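Local coordinates for protein ferulic acid esterase, AmCE1/Fae1A (PDB 5CXX) that probably hydrolyses feruloyl esters and binds ferulic acid, as an alpha/beta-hydrolase of carbohydrate esterase family 1, at residues G198-Q210 against S231-H243. Sequence-based numbering, arbitrary orientation.
With GOL (glycerol), chain H.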
loop_
_atom_site.group_PDB
_atom_site.type_symbol
_atom_site.label_atom_id
_atom_site.label_comp_id
_atom_site.label_asym_id
_atom_site.label_seq_id
_atom_site.Cartn_x
_atom_site.Cartn_y
_atom_site.Cartn_z
ATOM N N GLY A 198 -16.262 8.501 8.865
ATOM C CA GLY A 198 -14.935 9.043 8.625
ATOM C C GLY A 198 -14.007 8.693 9.800
ATOM O O GLY A 198 -14.386 8.854 10.978
ATOM N N LEU A 199 -12.792 8.245 9.485
ATOM C CA LEU A 199 -11.813 8.108 10.531
ATOM C C LEU A 199 -11.374 9.436 11.114
ATOM O O LEU A 199 -11.053 9.535 12.302
ATOM C CB LEU A 199 -10.604 7.380 9.961
ATOM C CG LEU A 199 -10.881 5.933 9.473
ATOM C CD1 LEU A 199 -9.682 5.307 8.721
ATOM C CD2 LEU A 199 -11.289 5.015 10.615
ATOM N N ILE A 200 -11.349 10.450 10.247
ATOM C CA ILE A 200 -10.909 11.786 10.606
ATOM C C ILE A 200 -11.806 12.766 9.850
ATOM O O ILE A 200 -12.454 12.367 8.878
ATOM C CB ILE A 200 -9.427 12.042 10.246
ATOM C CG1 ILE A 200 -9.165 11.700 8.788
ATOM C CG2 ILE A 200 -8.554 11.167 11.220
ATOM C CD1 ILE A 200 -7.707 11.967 8.302
ATOM N N SER A 201 -11.787 14.041 10.229
ATOM C CA SER A 201 -12.446 15.033 9.404
ATOM C C SER A 201 -11.591 15.367 8.156
ATOM O O SER A 201 -10.396 15.096 8.105
ATOM C CB SER A 201 -12.680 16.307 10.199
ATOM O OG SER A 201 -11.415 16.933 10.472
ATOM N N GLU A 202 -12.189 16.029 7.175
ATOM C CA GLU A 202 -11.412 16.463 6.028
ATOM C C GLU A 202 -10.241 17.392 6.426
ATOM O O GLU A 202 -9.142 17.221 5.951
ATOM C CB GLU A 202 -12.368 17.160 5.041
ATOM C CG GLU A 202 -13.348 16.132 4.428
ATOM C CD GLU A 202 -14.249 16.726 3.357
ATOM O OE1 GLU A 202 -14.311 17.981 3.254
ATOM O OE2 GLU A 202 -14.935 15.957 2.639
ATOM N N ASP A 203 -10.494 18.363 7.313
ATOM C CA ASP A 203 -9.412 19.291 7.720
ATOM C C ASP A 203 -8.282 18.578 8.427
ATOM O O ASP A 203 -7.145 19.086 8.441
ATOM C CB ASP A 203 -9.973 20.413 8.616
ATOM C CG ASP A 203 -10.622 21.488 7.815
ATOM O OD1 ASP A 203 -10.379 21.597 6.588
ATOM O OD2 ASP A 203 -11.396 22.253 8.408
ATOM N N GLU A 204 -8.566 17.408 9.001
ATOM C CA GLU A 204 -7.551 16.616 9.705
ATOM C C GLU A 204 -6.754 15.731 8.769
ATOM O O GLU A 204 -5.790 15.080 9.226
ATOM C CB GLU A 204 -8.200 15.745 10.775
ATOM C CG GLU A 204 -8.628 16.593 11.972
ATOM C CD GLU A 204 -9.726 15.933 12.840
ATOM O OE1 GLU A 204 -10.104 14.755 12.600
ATOM O OE2 GLU A 204 -10.201 16.643 13.733
ATOM N N PHE A 205 -7.129 15.681 7.481
ATOM C CA PHE A 205 -6.454 14.744 6.540
ATOM C C PHE A 205 -5.201 15.472 6.024
ATOM O O PHE A 205 -5.204 16.095 4.942
ATOM C CB PHE A 205 -7.415 14.360 5.427
ATOM C CG PHE A 205 -6.936 13.233 4.542
ATOM C CD1 PHE A 205 -5.796 12.500 4.832
ATOM C CD2 PHE A 205 -7.701 12.909 3.441
ATOM C CE1 PHE A 205 -5.431 11.427 3.973
ATOM C CE2 PHE A 205 -7.351 11.842 2.589
ATOM C CZ PHE A 205 -6.181 11.123 2.864
ATOM N N ARG A 206 -4.156 15.464 6.842
ATOM C CA ARG A 206 -2.918 16.225 6.601
ATOM C C ARG A 206 -1.840 15.652 7.547
ATOM O O ARG A 206 -2.149 14.884 8.480
ATOM C CB ARG A 206 -3.129 17.734 6.831
ATOM C CG ARG A 206 -3.533 18.057 8.272
ATOM C CD ARG A 206 -3.541 19.542 8.559
ATOM N NE ARG A 206 -4.470 20.279 7.739
ATOM C CZ ARG A 206 -4.095 21.228 6.864
ATOM N NH1 ARG A 206 -2.794 21.474 6.651
ATOM N NH2 ARG A 206 -5.010 21.894 6.187
ATOM N N ALA A 207 -0.598 16.030 7.328
ATOM C CA ALA A 207 0.519 15.546 8.141
ATOM C C ALA A 207 1.332 16.725 8.544
ATOM O O ALA A 207 1.469 17.662 7.757
ATOM C CB ALA A 207 1.354 14.631 7.319
ATOM N N GLU A 208 1.915 16.673 9.727
ATOM C CA GLU A 208 2.840 17.718 10.078
ATOM C C GLU A 208 4.093 17.528 9.218
ATOM O O GLU A 208 4.293 18.406 8.357
ATOM C CB GLU A 208 3.127 17.710 11.570
ATOM C CG GLU A 208 3.501 19.053 12.071
ATOM C CD GLU A 208 3.498 19.108 13.567
ATOM O OE1 GLU A 208 2.858 18.236 14.208
ATOM O OE2 GLU A 208 4.133 19.979 14.141
ATOM N N ILE A 209 4.881 16.434 9.378
ATOM C CA ILE A 209 6.019 16.150 8.449
ATOM C C ILE A 209 5.488 15.529 7.164
ATOM O O ILE A 209 4.758 14.526 7.221
ATOM C CB ILE A 209 7.178 15.283 9.092
ATOM C CG1 ILE A 209 8.311 15.024 8.050
ATOM C CG2 ILE A 209 6.680 13.979 9.709
ATOM C CD1 ILE A 209 9.683 14.513 8.770
ATOM N N GLN A 210 5.768 16.156 6.009
ATOM C CA GLN A 210 5.123 15.737 4.747
ATOM C C GLN A 210 5.658 14.396 4.272
ATOM O O GLN A 210 6.873 14.173 4.346
ATOM C CB GLN A 210 5.383 16.772 3.633
ATOM C CG GLN A 210 4.503 18.008 3.797
ATOM C CD GLN A 210 3.011 17.666 3.712
ATOM O OE1 GLN A 210 2.486 17.409 2.626
ATOM N NE2 GLN A 210 2.345 17.641 4.859
ATOM N N SER A 231 -12.020 12.312 -4.547
ATOM C CA SER A 231 -12.369 13.144 -3.376
ATOM C C SER A 231 -11.152 13.326 -2.457
ATOM O O SER A 231 -10.939 14.446 -1.952
ATOM C CB SER A 231 -13.593 12.566 -2.588
ATOM O OG SER A 231 -13.233 11.524 -1.675
ATOM N N TYR A 232 -10.353 12.278 -2.294
ATOM C CA TYR A 232 -9.141 12.394 -1.458
ATOM C C TYR A 232 -8.133 13.337 -2.116
ATOM O O TYR A 232 -7.467 14.124 -1.421
ATOM C CB TYR A 232 -8.544 11.018 -1.230
ATOM C CG TYR A 232 -9.471 10.112 -0.450
ATOM C CD1 TYR A 232 -10.342 10.588 0.524
ATOM C CD2 TYR A 232 -9.466 8.758 -0.721
ATOM C CE1 TYR A 232 -11.178 9.727 1.251
ATOM C CE2 TYR A 232 -10.289 7.895 -0.008
ATOM C CZ TYR A 232 -11.144 8.374 0.964
ATOM O OH TYR A 232 -11.942 7.469 1.691
ATOM N N HIS A 233 -7.965 13.203 -3.431
ATOM C CA HIS A 233 -7.099 14.170 -4.150
ATOM C C HIS A 233 -7.541 15.593 -3.853
ATOM O O HIS A 233 -6.721 16.498 -3.605
ATOM C CB HIS A 233 -7.124 13.854 -5.658
ATOM C CG HIS A 233 -6.695 14.993 -6.509
ATOM N ND1 HIS A 233 -5.416 15.516 -6.467
ATOM C CD2 HIS A 233 -7.393 15.762 -7.393
ATOM C CE1 HIS A 233 -5.344 16.534 -7.312
ATOM N NE2 HIS A 233 -6.523 16.697 -7.897
ATOM N N GLU A 234 -8.834 15.800 -3.915
ATOM C CA GLU A 234 -9.352 17.151 -3.722
ATOM C C GLU A 234 -9.128 17.677 -2.292
ATOM O O GLU A 234 -8.791 18.832 -2.101
ATOM C CB GLU A 234 -10.827 17.179 -4.114
ATOM C CG GLU A 234 -10.935 17.055 -5.641
ATOM C CD GLU A 234 -12.357 16.867 -6.181
ATOM O OE1 GLU A 234 -12.522 16.776 -7.416
ATOM O OE2 GLU A 234 -13.303 16.803 -5.383
ATOM N N ILE A 235 -9.337 16.821 -1.292
ATOM C CA ILE A 235 -9.157 17.224 0.092
ATOM C C ILE A 235 -7.675 17.495 0.377
ATOM O O ILE A 235 -7.364 18.508 0.930
ATOM C CB ILE A 235 -9.664 16.059 1.034
ATOM C CG1 ILE A 235 -11.192 15.959 0.928
ATOM C CG2 ILE A 235 -9.198 16.302 2.510
ATOM C CD1 ILE A 235 -11.773 14.549 1.359
ATOM N N LEU A 236 -6.785 16.618 -0.098
ATOM C CA LEU A 236 -5.331 16.804 0.122
ATOM C C LEU A 236 -4.897 18.105 -0.527
ATOM O O LEU A 236 -4.089 18.882 0.037
ATOM C CB LEU A 236 -4.538 15.642 -0.455
ATOM C CG LEU A 236 -4.789 14.383 0.416
ATOM C CD1 LEU A 236 -4.055 13.212 -0.253
ATOM C CD2 LEU A 236 -4.174 14.551 1.836
ATOM N N THR A 237 -5.436 18.375 -1.722
ATOM C CA THR A 237 -5.094 19.615 -2.428
ATOM C C THR A 237 -5.556 20.834 -1.633
ATOM O O THR A 237 -4.820 21.808 -1.454
ATOM C CB THR A 237 -5.762 19.657 -3.849
ATOM O OG1 THR A 237 -5.269 18.555 -4.602
ATOM C CG2 THR A 237 -5.390 20.945 -4.594
ATOM N N ARG A 238 -6.791 20.807 -1.162
ATOM C CA ARG A 238 -7.357 21.905 -0.315
ATOM C C ARG A 238 -6.472 22.111 0.933
ATOM O O ARG A 238 -6.295 23.276 1.423
ATOM C CB ARG A 238 -8.778 21.508 0.139
ATOM C CG ARG A 238 -9.975 22.384 0.008
ATOM C CD ARG A 238 -11.284 21.484 0.305
ATOM N NE ARG A 238 -11.953 21.156 -0.964
ATOM C CZ ARG A 238 -12.590 20.015 -1.212
ATOM N NH1 ARG A 238 -12.645 19.096 -0.252
ATOM N NH2 ARG A 238 -13.151 19.766 -2.415
ATOM N N ASN A 239 -5.880 21.017 1.411
ATOM C CA ASN A 239 -5.103 21.061 2.639
ATOM C C ASN A 239 -3.650 21.310 2.401
ATOM O O ASN A 239 -2.873 21.201 3.317
ATOM C CB ASN A 239 -5.270 19.766 3.409
ATOM C CG ASN A 239 -6.654 19.616 4.011
ATOM O OD1 ASN A 239 -7.466 20.545 4.035
ATOM N ND2 ASN A 239 -6.922 18.421 4.532
ATOM N N ASN A 240 -3.284 21.660 1.161
ATOM C CA ASN A 240 -1.895 21.959 0.827
ATOM C C ASN A 240 -0.932 20.818 1.067
ATOM O O ASN A 240 0.222 21.043 1.508
ATOM C CB ASN A 240 -1.422 23.208 1.601
ATOM C CG ASN A 240 -2.208 24.414 1.266
ATOM O OD1 ASN A 240 -3.110 24.843 2.027
ATOM N ND2 ASN A 240 -1.910 24.973 0.117
ATOM N N GLN A 241 -1.391 19.594 0.810
ATOM C CA GLN A 241 -0.569 18.392 1.013
ATOM C C GLN A 241 -0.065 17.989 -0.365
ATOM O O GLN A 241 -0.891 17.601 -1.207
ATOM C CB GLN A 241 -1.408 17.229 1.642
ATOM C CG GLN A 241 -2.078 17.674 2.975
ATOM C CD GLN A 241 -1.047 17.995 4.036
ATOM O OE1 GLN A 241 -0.380 17.063 4.554
ATOM N NE2 GLN A 241 -0.853 19.283 4.330
ATOM N N GLU A 242 1.236 18.083 -0.609
ATOM C CA GLU A 242 1.795 17.758 -1.935
ATOM C C GLU A 242 1.624 16.268 -2.214
ATOM O O GLU A 242 1.872 15.428 -1.331
ATOM C CB GLU A 242 3.279 18.087 -2.013
ATOM C CG GLU A 242 4.025 17.751 -0.725
ATOM C CD GLU A 242 5.343 18.540 -0.541
ATOM O OE1 GLU A 242 5.505 19.598 -1.200
ATOM O OE2 GLU A 242 6.195 18.115 0.287
ATOM N N HIS A 243 1.172 15.950 -3.431
ATOM C CA HIS A 243 0.936 14.564 -3.810
ATOM C C HIS A 243 0.743 14.474 -5.300
ATOM O O HIS A 243 0.629 15.506 -6.035
ATOM C CB HIS A 243 -0.306 13.991 -3.089
ATOM C CG HIS A 243 -1.583 14.631 -3.566
ATOM N ND1 HIS A 243 -1.898 15.946 -3.257
ATOM C CD2 HIS A 243 -2.520 14.198 -4.438
ATOM C CE1 HIS A 243 -3.030 16.265 -3.877
ATOM N NE2 HIS A 243 -3.403 15.243 -4.625
HETATM C C1 GOL H . -15.958 15.176 -0.315
HETATM O O1 GOL H . -17.199 14.738 -0.836
HETATM C C2 GOL H . -15.516 16.472 -0.968
HETATM O O2 GOL H . -14.937 17.271 0.038
HETATM C C3 GOL H . -14.509 16.267 -2.105
HETATM O O3 GOL H . -14.372 17.484 -2.829
HETATM O O HOH W 1 -10.190 20.135 4.369
HETATM O O HOH W 2 -0.189 20.038 7.059
HETATM O O HOH W 3 1.398 15.221 1.301
#
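L236 CD2 sits over the centre of one face of the F205 ring, a CH-pi contact 3.9 Å from the ring centroid. The edge of F205 points at the face of Y232 in an offset edge-to-face pair, planes at 86°. A chi1 of -170°, with CG anti to the backbone N, carries the F205 ring onto helix 228-238, beside L236, I235 and Y232. I235 CG2 meets F205 CD2 obliquely at 3.8 Å. Y167 makes another edge-to-face pair with F205. The R206 guanidinium has N239 CB over one face and, at its edge and in its plane, D203 O, which accepts from NE.

The N239 amide uses both N-H groups in its own plane: ND2 donates to E202 O and to F205 O, each at 2.9 Å. Its OD1 shares a water with D203 OD1. Q241 OE1 accepts from A207 N at 3.0 Å and from Q210 NE2 at 2.8 Å, on opposite faces of its carbonyl plane. Q241 NE2 donates to N239 O; with the two bonds to OE1, this holds the amide in its rotation.

N240 is the C-prime residue of a Schellman motif ending helix 228-238. The arrangement packs the loop before strand 213-219 against the C-terminal half of this helix and the turn after it, in the beta-alpha-beta crossover from strand 213-219 to strand 244-248 of the alpha/beta-hydrolase sheet.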